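Local coordinates for protein putative dioxygenase (1H-3-hydroxy-4-oxoquinaldine 2,4-dioxygenase) (Mycobacteroides abscessus subsp. abscessus, PDB 6RA3) that cleaves the ring of the Pseudomonas quinolone signal (2-heptyl-3-hydroxy-4(1H)-quinolone) with dioxygen, giving N-octanoylanthranilate and carbon monoxide, within an alpha/beta-hydrolase fold, at residues Gly22-Val26 against Ala260-Leu264; Arg50-Val54 against Leu81-Val87; Arg53-Arg57 against Glu73-Thr78; Glu86-Phe90 against Leu109-Arg113. All coordinates share one frame; numbering follows the deposited sequence.

How the contacts relate
After the N-terminal strands 3-7 and 10-17 the chain enters strand 24-28, where contact 1 opens; it closes the longest loop by bringing back helix 253-266 near the C terminus, and the other three contacts nest inside it. Contacts 2 and 3 both set out from strand 51-54, the neighbour of 24-28 in the sheet, and return on helix 71-84: contact 3 joins the end of the strand to the earlier part of the helix, contact 2 the strand itself to the helix end. Contact 4 opens where contact 2 ends, at Glu86 and Val87, and binds that turn to the loop after helix 99-109. The salt bridge from Asp83 to Arg113 couples contacts 2 and 4.

Contact 1. Residues Gly22-Val26 against Ala260-Leu264; sequences GPVFV and AIDLL
Phe25 leaves strand 24-28 toward helix 253-266 and meets Ala260, Ile261 and Leu264 with the far end of its ring. Its CG lies anti to the carbonyl carbon (chi1 -72°), which sends the ring out from the strand to the helix. CB and CG only carry the ring outward; its far rim meets residues 260-264. CE1 and CZ share the touching. Phe25 CE1 is 3.6 Å from Leu264 CD1, and the same Phe25 CE1 is 4.0 Å from Ala260 CB. Phe25 CZ lies 4.0 Å from Ile261 CG1, which CE2 also passes. The carbonyl oxygen Ala260 O sits at the ring edge, 3.8 Å from Phe25 CE1, and is already engaged in the helix by Leu264 N. Leu264 CD1 also reaches the ring of Pro23, 3.8 Å from its CB, so one methyl wedges between two residues of the 22-26 segment. Phe25 and Ala260 both pack on Ile93 of strand 90-95. The contact is thus plain helix-on-sheet packing of the alpha/beta-hydrolase fold: between these two segments it is mainly apolar and rests on shape and burial, while the C-terminal helix has a polar tie elsewhere, from Asp262 to Arg211.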
loop_
_atom_site.group_PDB
_atom_site.type_symbol
_atom_site.label_atom_id
_atom_site.label_comp_id
_atom_site.label_asym_id
_atom_site.label_seq_id
_atom_site.Cartn_x
_atom_site.Cartn_y
_atom_site.Cartn_z
ATOM N N GLY A 22 25.168 -2.283 -13.873
ATOM C CA GLY A 22 25.069 -1.369 -14.985
ATOM C C GLY A 22 24.166 -0.205 -14.638
ATOM O O GLY A 22 23.795 -0.014 -13.472
ATOM N N PRO A 23 23.798 0.596 -15.645
ATOM C CA PRO A 23 22.912 1.735 -15.389
ATOM C C PRO A 23 21.537 1.300 -14.924
ATOM O O PRO A 23 20.996 0.283 -15.368
ATOM C CB PRO A 23 22.829 2.446 -16.748
ATOM C CG PRO A 23 24.031 1.999 -17.489
ATOM C CD PRO A 23 24.251 0.571 -17.046
ATOM N N VAL A 24 20.970 2.129 -14.054
ATOM C CA VAL A 24 19.652 1.919 -13.475
ATOM C C VAL A 24 18.606 2.540 -14.396
ATOM O O VAL A 24 18.769 3.675 -14.863
ATOM C CB VAL A 24 19.610 2.539 -12.067
ATOM C CG1 VAL A 24 18.214 2.427 -11.402
ATOM C CG2 VAL A 24 20.700 1.926 -11.204
ATOM N N PHE A 25 17.530 1.808 -14.670
ATOM C CA PHE A 25 16.361 2.438 -15.278
ATOM C C PHE A 25 15.596 3.276 -14.244
ATOM O O PHE A 25 15.249 2.786 -13.166
ATOM C CB PHE A 25 15.442 1.392 -15.873
ATOM C CG PHE A 25 15.979 0.748 -17.116
ATOM C CD1 PHE A 25 16.484 1.521 -18.153
ATOM C CD2 PHE A 25 15.977 -0.632 -17.251
ATOM C CE1 PHE A 25 16.966 0.933 -19.307
ATOM C CE2 PHE A 25 16.461 -1.228 -18.402
ATOM C CZ PHE A 25 16.958 -0.445 -19.430
ATOM N N VAL A 26 15.318 4.543 -14.575
ATOM C CA VAL A 26 14.527 5.426 -13.715
ATOM C C VAL A 26 13.305 5.858 -14.509
ATOM O O VAL A 26 13.424 6.552 -15.531
ATOM C CB VAL A 26 15.323 6.633 -13.203
ATOM C CG1 VAL A 26 14.429 7.528 -12.342
ATOM C CG2 VAL A 26 16.522 6.195 -12.407
ATOM N N ALA A 260 14.194 0.554 -24.560
ATOM C CA ALA A 260 15.048 1.057 -23.488
ATOM C C ALA A 260 16.270 0.172 -23.291
ATOM O O ALA A 260 17.375 0.662 -23.045
ATOM C CB ALA A 260 14.251 1.148 -22.179
ATOM N N ILE A 261 16.082 -1.139 -23.322
ATOM C CA ILE A 261 17.218 -2.035 -23.128
ATOM C C ILE A 261 18.223 -1.840 -24.268
ATOM O O ILE A 261 19.428 -1.643 -24.040
ATOM C CB ILE A 261 16.718 -3.489 -22.994
ATOM C CG1 ILE A 261 16.012 -3.657 -21.633
ATOM C CG2 ILE A 261 17.853 -4.478 -23.114
ATOM C CD1 ILE A 261 14.861 -4.630 -21.642
ATOM N N ASP A 262 17.720 -1.791 -25.506
ATOM C CA ASP A 262 18.577 -1.501 -26.660
ATOM C C ASP A 262 19.315 -0.165 -26.502
ATOM O O ASP A 262 20.531 -0.079 -26.718
ATOM C CB ASP A 262 17.733 -1.494 -27.928
ATOM C CG ASP A 262 18.539 -1.093 -29.146
ATOM O OD1 ASP A 262 19.234 -1.971 -29.702
ATOM O OD2 ASP A 262 18.497 0.101 -29.533
ATOM N N LEU A 263 18.586 0.898 -26.151
ATOM C CA LEU A 263 19.212 2.201 -25.929
ATOM C C LEU A 263 20.342 2.111 -24.915
ATOM O O LEU A 263 21.433 2.669 -25.116
ATOM C CB LEU A 263 18.146 3.203 -25.455
ATOM C CG LEU A 263 18.628 4.597 -25.018
ATOM C CD1 LEU A 263 19.297 5.310 -26.179
ATOM C CD2 LEU A 263 17.453 5.441 -24.490
ATOM N N LEU A 264 20.082 1.425 -23.794
ATOM C CA LEU A 264 21.093 1.275 -22.754
ATOM C C LEU A 264 22.301 0.525 -23.296
ATOM O O LEU A 264 23.450 0.945 -23.108
ATOM C CB LEU A 264 20.486 0.541 -21.555
ATOM C CG LEU A 264 21.361 0.358 -20.313
ATOM C CD1 LEU A 264 20.513 0.407 -19.035
ATOM C CD2 LEU A 264 22.105 -0.959 -20.375
#

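Contact 2. Residues Arg50-Val54 against Leu81-Val87; sequences RTVRV and LLDALEV
The guanidinium of Arg50 carries a methyl of Val87 over one face and backbone oxygens at its edge. Val87 CG2 stands 3.7 Å above the plane, offset toward the rim and nearest to NH1. At the edge, Arg50 NH2 donates to Leu85 O over 3.1 Å, in the carbonyl plane and on a lone pair, with an N-H...O angle of 144°; a weak second bond to the same oxygen comes from Arg50 NH1. The extended side chain, with CG anti to the backbone N (chi1 -178°), carries the charged group this far from just before strand 51-54. Its NH2 is also salt-bridged to Asp16. Further along, the valines meet Leu81 of helix 71-84 and Leu85 just past its end, tip to tip: Val52 CG1 approaches Leu85 CD1 at 4.0 Å, and Val54 CG2 approaches Leu81 CD2 at 3.8 Å. Leu82 CD2 adds a looser touch to Val52 CG1. Glu86, with positive phi, is the C-prime residue of a Schellman motif that ends the helix; its carboxylate is bound by Trp144 and Phe177 N of the second subunit. An apolar core thus packs the helix of the beta-alpha-beta crossover from strand 51-54 to the parallel strand 90-95 of the alpha/beta-hydrolase fold, and at the helix C terminus the Arg50 cation meets a carbonyl whose partial negative charge the helix dipole would probably enhance.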
loop_
_atom_site.group_PDB
_atom_site.type_symbol
_atom_site.label_atom_id
_atom_site.label_comp_id
_atom_site.label_asym_id
_atom_site.label_seq_id
_atom_site.Cartn_x
_atom_site.Cartn_y
_atom_site.Cartn_z
ATOM N N ARG A 50 18.482 -2.891 -12.353
ATOM C CA ARG A 50 17.830 -2.216 -11.247
ATOM C C ARG A 50 16.952 -1.137 -11.836
ATOM O O ARG A 50 17.417 -0.325 -12.642
ATOM C CB ARG A 50 18.844 -1.600 -10.289
ATOM C CG ARG A 50 18.241 -0.884 -9.047
ATOM C CD ARG A 50 19.317 -0.179 -8.228
ATOM N NE ARG A 50 18.791 0.393 -7.005
ATOM C CZ ARG A 50 19.510 1.062 -6.119
ATOM N NH1 ARG A 50 20.789 1.271 -6.315
ATOM N NH2 ARG A 50 18.936 1.523 -5.018
ATOM N N THR A 51 15.672 -1.179 -11.481
ATOM C CA THR A 51 14.676 -0.219 -11.933
ATOM C C THR A 51 14.096 0.519 -10.730
ATOM O O THR A 51 13.634 -0.112 -9.772
ATOM C CB THR A 51 13.597 -0.951 -12.705
ATOM O OG1 THR A 51 14.191 -1.518 -13.879
ATOM C CG2 THR A 51 12.439 -0.006 -13.090
ATOM N N VAL A 52 14.156 1.851 -10.771
ATOM C CA VAL A 52 13.612 2.740 -9.742
ATOM C C VAL A 52 12.485 3.518 -10.406
ATOM O O VAL A 52 12.732 4.303 -11.333
ATOM C CB VAL A 52 14.680 3.695 -9.174
ATOM C CG1 VAL A 52 14.045 4.756 -8.248
ATOM C CG2 VAL A 52 15.768 2.959 -8.457
ATOM N N ARG A 53 11.252 3.277 -9.977
ATOM C CA ARG A 53 10.108 4.030 -10.482
ATOM C C ARG A 53 9.847 5.203 -9.544
ATOM O O ARG A 53 9.781 5.022 -8.326
ATOM C CB ARG A 53 8.868 3.153 -10.607
ATOM C CG ARG A 53 9.015 1.972 -11.525
ATOM C CD ARG A 53 7.680 1.327 -11.787
ATOM N NE ARG A 53 7.207 0.673 -10.570
ATOM C CZ ARG A 53 5.985 0.191 -10.392
ATOM N NH1 ARG A 53 5.068 0.284 -11.348
ATOM N NH2 ARG A 53 5.686 -0.399 -9.246
ATOM N N VAL A 54 9.739 6.411 -10.105
ATOM C CA VAL A 54 9.727 7.635 -9.313
ATOM C C VAL A 54 8.421 8.379 -9.545
ATOM O O VAL A 54 7.965 8.529 -10.680
ATOM C CB VAL A 54 10.919 8.547 -9.649
ATOM C CG1 VAL A 54 10.796 9.864 -8.906
ATOM C CG2 VAL A 54 12.218 7.880 -9.306
ATOM N N LEU A 81 16.638 11.958 -4.814
ATOM C CA LEU A 81 16.254 10.590 -4.473
ATOM C C LEU A 81 17.321 9.595 -4.924
ATOM O O LEU A 81 17.686 8.682 -4.180
ATOM C CB LEU A 81 14.917 10.245 -5.122
ATOM C CG LEU A 81 14.328 8.896 -4.709
ATOM C CD1 LEU A 81 13.714 9.011 -3.313
ATOM C CD2 LEU A 81 13.328 8.436 -5.706
ATOM N N LEU A 82 17.843 9.765 -6.135
ATOM C CA LEU A 82 18.817 8.804 -6.658
ATOM C C LEU A 82 20.136 8.837 -5.871
ATOM O O LEU A 82 20.721 7.776 -5.579
ATOM C CB LEU A 82 19.024 9.070 -8.147
ATOM C CG LEU A 82 17.732 8.856 -8.935
ATOM C CD1 LEU A 82 17.770 9.367 -10.414
ATOM C CD2 LEU A 82 17.303 7.386 -8.969
ATOM N N ASP A 83 20.616 10.033 -5.515
ATOM C CA ASP A 83 21.754 10.162 -4.612
ATOM C C ASP A 83 21.495 9.461 -3.282
ATOM O O ASP A 83 22.390 8.813 -2.741
ATOM C CB ASP A 83 22.069 11.633 -4.368
ATOM C CG ASP A 83 22.575 12.356 -5.622
ATOM O OD1 ASP A 83 22.782 11.700 -6.669
ATOM O OD2 ASP A 83 22.740 13.597 -5.554
ATOM N N ALA A 84 20.279 9.592 -2.733
ATOM C CA ALA A 84 19.958 8.927 -1.477
ATOM C C ALA A 84 19.937 7.407 -1.645
ATOM O O ALA A 84 20.337 6.671 -0.733
ATOM C CB ALA A 84 18.614 9.427 -0.939
ATOM N N LEU A 85 19.479 6.919 -2.795
ATOM C CA LEU A 85 19.437 5.482 -3.073
ATOM C C LEU A 85 20.751 4.937 -3.636
ATOM O O LEU A 85 20.788 3.777 -4.075
ATOM C CB LEU A 85 18.314 5.169 -4.041
ATOM C CG LEU A 85 16.889 5.475 -3.563
ATOM C CD1 LEU A 85 15.905 5.380 -4.713
ATOM C CD2 LEU A 85 16.486 4.529 -2.447
ATOM N N GLU A 86 21.808 5.747 -3.593
ATOM C CA GLU A 86 23.120 5.472 -4.186
ATOM C C GLU A 86 23.008 4.839 -5.569
ATOM O O GLU A 86 23.637 3.820 -5.883
ATOM C CB GLU A 86 23.952 4.602 -3.264
ATOM C CG GLU A 86 24.135 5.194 -1.907
ATOM C CD GLU A 86 24.795 4.212 -0.959
ATOM O OE1 GLU A 86 25.994 3.878 -1.180
ATOM O OE2 GLU A 86 24.091 3.769 -0.012
ATOM N N VAL A 87 22.202 5.466 -6.407
ATOM C CA VAL A 87 22.170 5.157 -7.824
ATOM C C VAL A 87 23.268 5.987 -8.460
ATOM O O VAL A 87 23.298 7.210 -8.297
ATOM C CB VAL A 87 20.806 5.473 -8.435
ATOM C CG1 VAL A 87 20.873 5.373 -9.950
ATOM C CG2 VAL A 87 19.755 4.518 -7.873
#

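Contact 3. Residues Arg53-Arg57 against Glu73-Thr78; sequences RVCWR and EMAADT
Glu73 opens the helical side of the contact by laying its aliphatic part over the guanidinium of Arg57, CB standing 3.7 Å above the centre of that plane; its carboxylate turns away, OE1 accepting from Gly70 N. Met74 comes next and spreads over one face of the Trp56 indole. Its CB is 3.4 Å from Trp56 CZ3, and the bend at chi3 (100°) brings the methyl CE over the five-membered ring, a CH-pi contact 3.6 Å from the centroid. The sulfur SD lies above the six-membered ring at a greater distance, a Met-aromatic contact. The indole is also anchored from elsewhere, its NE1 bonding to Ser29 O. One turn on from Glu73, Asp77 receives Arg57 in a side-on salt bridge: NE donates to Asp77 OD1 over 2.7 Å and NH2 to Asp77 OD2 over 2.6 Å, each oxygen using its syn lone pair. The guanidinium and carboxylate planes are 9° apart, nearly coplanar, and Asn8 ND2 gives OD2 a second donor. A water accepts from Arg57 N. Thr78 finally turns its hydroxyl back to Met74 O, 2.9 Å from OG1, while a second water donates to both Thr78 OG1 and Cys55 O. The buried carboxylate of Asp77 is thus matched by the partly exposed Arg57 and by Asn8, which fixes the turn after strand 51-54 on helix 71-84; Met74 lies about 7 Å, side chain to side chain, from His97, a likely substrate-binding residue.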
loop_
_atom_site.group_PDB
_atom_site.type_symbol
_atom_site.label_atom_id
_atom_site.label_comp_id
_atom_site.label_asym_id
_atom_site.label_seq_id
_atom_site.Cartn_x
_atom_site.Cartn_y
_atom_site.Cartn_z
ATOM N N ARG A 53 11.252 3.277 -9.977
ATOM C CA ARG A 53 10.108 4.030 -10.482
ATOM C C ARG A 53 9.847 5.203 -9.544
ATOM O O ARG A 53 9.781 5.022 -8.326
ATOM C CB ARG A 53 8.868 3.153 -10.607
ATOM C CG ARG A 53 9.015 1.972 -11.525
ATOM C CD ARG A 53 7.680 1.327 -11.787
ATOM N NE ARG A 53 7.207 0.673 -10.570
ATOM C CZ ARG A 53 5.985 0.191 -10.392
ATOM N NH1 ARG A 53 5.068 0.284 -11.348
ATOM N NH2 ARG A 53 5.686 -0.399 -9.246
ATOM N N VAL A 54 9.739 6.411 -10.105
ATOM C CA VAL A 54 9.727 7.635 -9.313
ATOM C C VAL A 54 8.421 8.379 -9.545
ATOM O O VAL A 54 7.965 8.529 -10.680
ATOM C CB VAL A 54 10.919 8.547 -9.649
ATOM C CG1 VAL A 54 10.796 9.864 -8.906
ATOM C CG2 VAL A 54 12.218 7.880 -9.306
ATOM N N CYS A 55 7.835 8.854 -8.454
ATOM C CA CYS A 55 6.649 9.697 -8.483
ATOM C C CYS A 55 7.080 11.147 -8.313
ATOM O O CYS A 55 8.044 11.431 -7.607
ATOM C CB CYS A 55 5.679 9.320 -7.355
ATOM S SG CYS A 55 4.831 7.746 -7.498
ATOM N N TRP A 56 6.379 12.063 -8.990
ATOM C CA TRP A 56 6.573 13.487 -8.731
ATOM C C TRP A 56 6.044 13.862 -7.342
ATOM O O TRP A 56 5.175 13.192 -6.778
ATOM C CB TRP A 56 5.846 14.328 -9.786
ATOM C CG TRP A 56 6.143 13.946 -11.187
ATOM C CD1 TRP A 56 5.248 13.535 -12.138
ATOM C CD2 TRP A 56 7.433 13.931 -11.808
ATOM N NE1 TRP A 56 5.906 13.274 -13.314
ATOM C CE2 TRP A 56 7.250 13.505 -13.132
ATOM C CE3 TRP A 56 8.726 14.246 -11.367
ATOM C CZ2 TRP A 56 8.316 13.377 -14.027
ATOM C CZ3 TRP A 56 9.779 14.105 -12.253
ATOM C CH2 TRP A 56 9.563 13.700 -13.573
ATOM N N ARG A 57 6.599 14.933 -6.790
ATOM C CA ARG A 57 6.039 15.534 -5.588
ATOM C C ARG A 57 4.552 15.799 -5.792
ATOM O O ARG A 57 4.099 16.080 -6.900
ATOM C CB ARG A 57 6.813 16.812 -5.206
ATOM C CG ARG A 57 6.555 18.059 -6.053
ATOM C CD ARG A 57 7.213 19.285 -5.447
ATOM N NE ARG A 57 8.646 19.160 -5.223
ATOM C CZ ARG A 57 9.385 20.112 -4.675
ATOM N NH1 ARG A 57 8.823 21.249 -4.278
ATOM N NH2 ARG A 57 10.685 19.938 -4.511
ATOM N N GLU A 73 11.987 21.601 -9.931
ATOM C CA GLU A 73 11.738 20.798 -8.735
ATOM C C GLU A 73 11.635 19.308 -9.079
ATOM O O GLU A 73 12.123 18.460 -8.334
ATOM C CB GLU A 73 10.457 21.276 -8.036
ATOM C CG GLU A 73 10.600 22.568 -7.264
ATOM C CD GLU A 73 10.837 23.782 -8.166
ATOM O OE1 GLU A 73 10.219 23.845 -9.256
ATOM O OE2 GLU A 73 11.658 24.656 -7.792
ATOM N N MET A 74 10.989 18.974 -10.186
ATOM C CA MET A 74 10.871 17.572 -10.571
ATOM C C MET A 74 12.252 16.941 -10.752
ATOM O O MET A 74 12.496 15.813 -10.306
ATOM C CB MET A 74 10.026 17.471 -11.839
ATOM C CG MET A 74 8.534 17.736 -11.599
ATOM S SD MET A 74 7.678 18.362 -13.058
ATOM C CE MET A 74 6.885 16.901 -13.672
ATOM N N ALA A 75 13.188 17.698 -11.320
ATOM C CA ALA A 75 14.560 17.260 -11.525
ATOM C C ALA A 75 15.384 17.290 -10.246
ATOM O O ALA A 75 16.195 16.386 -10.001
ATOM C CB ALA A 75 15.220 18.148 -12.577
ATOM N N ALA A 76 15.213 18.321 -9.424
ATOM C CA ALA A 76 15.951 18.376 -8.177
ATOM C C ALA A 76 15.520 17.242 -7.258
ATOM O O ALA A 76 16.347 16.706 -6.521
ATOM C CB ALA A 76 15.748 19.728 -7.484
ATOM N N ASP A 77 14.221 16.885 -7.280
ATOM C CA ASP A 77 13.698 15.827 -6.405
ATOM C C ASP A 77 14.180 14.452 -6.862
ATOM O O ASP A 77 14.565 13.610 -6.039
ATOM C CB ASP A 77 12.161 15.782 -6.397
ATOM C CG ASP A 77 11.493 17.023 -5.815
ATOM O OD1 ASP A 77 10.269 17.147 -6.055
ATOM O OD2 ASP A 77 12.150 17.831 -5.134
ATOM N N THR A 78 14.077 14.184 -8.170
ATOM C CA THR A 78 14.455 12.890 -8.712
ATOM C C THR A 78 15.935 12.650 -8.512
ATOM O O THR A 78 16.342 11.555 -8.107
ATOM C CB THR A 78 14.084 12.823 -10.191
ATOM O OG1 THR A 78 12.665 12.933 -10.340
ATOM C CG2 THR A 78 14.566 11.496 -10.843
HETATM O O HOH W 1 10.394 13.328 -8.141
HETATM O O HOH W 2 9.251 15.868 -7.865
#

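Contact 4. Residues Glu86-Phe90 against Leu109-Arg113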
loop_
_atom_site.group_PDB
_atom_site.type_symbol
_atom_site.label_atom_id
_atom_site.label_comp_id
_atom_site.label_asym_id
_atom_site.label_seq_id
_atom_site.Cartn_x
_atom_site.Cartn_y
_atom_site.Cartn_z
ATOM N N GLU A 86 21.808 5.747 -3.593
ATOM C CA GLU A 86 23.120 5.472 -4.186
ATOM C C GLU A 86 23.008 4.839 -5.569
ATOM O O GLU A 86 23.637 3.820 -5.883
ATOM C CB GLU A 86 23.952 4.602 -3.264
ATOM C CG GLU A 86 24.135 5.194 -1.907
ATOM C CD GLU A 86 24.795 4.212 -0.959
ATOM O OE1 GLU A 86 25.994 3.878 -1.180
ATOM O OE2 GLU A 86 24.091 3.769 -0.012
ATOM N N VAL A 87 22.202 5.466 -6.407
ATOM C CA VAL A 87 22.170 5.157 -7.824
ATOM C C VAL A 87 23.268 5.987 -8.460
ATOM O O VAL A 87 23.298 7.210 -8.297
ATOM C CB VAL A 87 20.806 5.473 -8.435
ATOM C CG1 VAL A 87 20.873 5.373 -9.950
ATOM C CG2 VAL A 87 19.755 4.518 -7.873
ATOM N N ASP A 88 24.201 5.325 -9.134
ATOM C CA ASP A 88 25.207 6.067 -9.883
ATOM C C ASP A 88 24.669 6.360 -11.282
ATOM O O ASP A 88 23.837 7.261 -11.456
ATOM C CB ASP A 88 26.538 5.308 -9.931
ATOM C CG ASP A 88 27.685 6.183 -10.467
ATOM O OD1 ASP A 88 27.446 7.386 -10.781
ATOM O OD2 ASP A 88 28.829 5.677 -10.561
ATOM N N SER A 89 25.103 5.607 -12.285
ATOM C CA SER A 89 24.689 5.911 -13.643
ATOM C C SER A 89 23.284 5.381 -13.883
ATOM O O SER A 89 22.908 4.308 -13.398
ATOM C CB SER A 89 25.671 5.333 -14.665
ATOM O OG SER A 89 25.763 3.920 -14.577
ATOM N N PHE A 90 22.494 6.145 -14.632
ATOM C CA PHE A 90 21.106 5.779 -14.805
ATOM C C PHE A 90 20.570 6.346 -16.099
ATOM O O PHE A 90 21.093 7.312 -16.659
ATOM C CB PHE A 90 20.251 6.229 -13.603
ATOM C CG PHE A 90 20.215 7.732 -13.356
ATOM C CD1 PHE A 90 21.141 8.342 -12.524
ATOM C CD2 PHE A 90 19.209 8.504 -13.897
ATOM C CE1 PHE A 90 21.074 9.726 -12.255
ATOM C CE2 PHE A 90 19.127 9.876 -13.631
ATOM C CZ PHE A 90 20.052 10.478 -12.816
ATOM N N LEU A 109 23.566 16.618 -14.675
ATOM C CA LEU A 109 24.471 15.600 -14.148
ATOM C C LEU A 109 25.557 15.176 -15.127
ATOM O O LEU A 109 26.584 14.630 -14.695
ATOM C CB LEU A 109 23.678 14.358 -13.736
ATOM C CG LEU A 109 22.673 14.570 -12.612
ATOM C CD1 LEU A 109 21.828 13.319 -12.440
ATOM C CD2 LEU A 109 23.368 14.964 -11.331
ATOM N N GLY A 110 25.338 15.385 -16.419
ATOM C CA GLY A 110 26.313 15.055 -17.432
ATOM C C GLY A 110 26.073 13.670 -17.989
ATOM O O GLY A 110 25.273 12.879 -17.472
ATOM N N ALA A 111 26.805 13.378 -19.072
ATOM C CA ALA A 111 26.585 12.185 -19.881
ATOM C C ALA A 111 27.252 10.938 -19.315
ATOM O O ALA A 111 26.938 9.835 -19.775
ATOM C CB ALA A 111 27.085 12.424 -21.309
ATOM N N GLN A 112 28.163 11.082 -18.342
ATOM C CA GLN A 112 28.733 9.914 -17.667
ATOM C C GLN A 112 27.775 9.381 -16.604
ATOM O O GLN A 112 27.540 8.168 -16.526
ATOM C CB GLN A 112 30.090 10.265 -17.044
ATOM C CG GLN A 112 31.225 10.618 -18.057
ATOM C CD GLN A 112 31.172 12.068 -18.594
ATOM O OE1 GLN A 112 30.980 13.026 -17.834
ATOM N NE2 GLN A 112 31.347 12.221 -19.911
ATOM N N ARG A 113 27.187 10.282 -15.805
ATOM C CA ARG A 113 26.176 9.880 -14.828
ATOM C C ARG A 113 24.862 9.518 -15.511
ATOM O O ARG A 113 24.198 8.559 -15.109
ATOM C CB ARG A 113 25.966 10.994 -13.802
ATOM C CG ARG A 113 24.795 10.771 -12.810
ATOM C CD ARG A 113 25.248 9.969 -11.595
ATOM N NE ARG A 113 24.184 9.758 -10.607
ATOM C CZ ARG A 113 23.938 10.546 -9.558
ATOM N NH1 ARG A 113 24.661 11.640 -9.322
ATOM N NH2 ARG A 113 22.959 10.226 -8.730
#
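Arg113 and Phe90 set their flat groups nearly at right angles, the guanidinium and ring planes 80° apart, with Arg113 NE at the edge of the ring, 3.5 Å from Phe90 CE1. Phe90 holds its CG between the backbone N and the carbonyl carbon (chi1 61°), and this turns the ring toward the 109-113 segment. Leu109 crosses it at about a right angle and presses CD1 against the ring edge, 3.4 Å from Phe90 CZ. The bend of Arg113 at chi2 folds its chain back over the 86-90 loop, where NE donates to Asp88 O over 2.7 Å; the acceptor lies near the guanidinium plane, but the donor stands well above the carbonyl plane. The carboxylate of Asp88 runs obliquely to Arg113, OD1 4.0 Å from NE and well out of the guanidinium plane, so at most a longer-range attraction of opposite charges is likely, with no N-H aimed at the oxygen. The polar tip of Arg113 has its salt bridge with Asp83, on helix 71-84. Between the backbones, Phe90 N donates to Arg113 O over 3.0 Å, nearly along the C=O axis, and Ser89 CA makes a CA-H...O contact with the same oxygen at 3.1 Å. The two loops, which lead into the neighbouring parallel strands 90-95 and 116-120, are thus clasped by one arginine whose main-chain oxygen accepts and whose side chain donates, its positive charge probably steadied by the two aspartates.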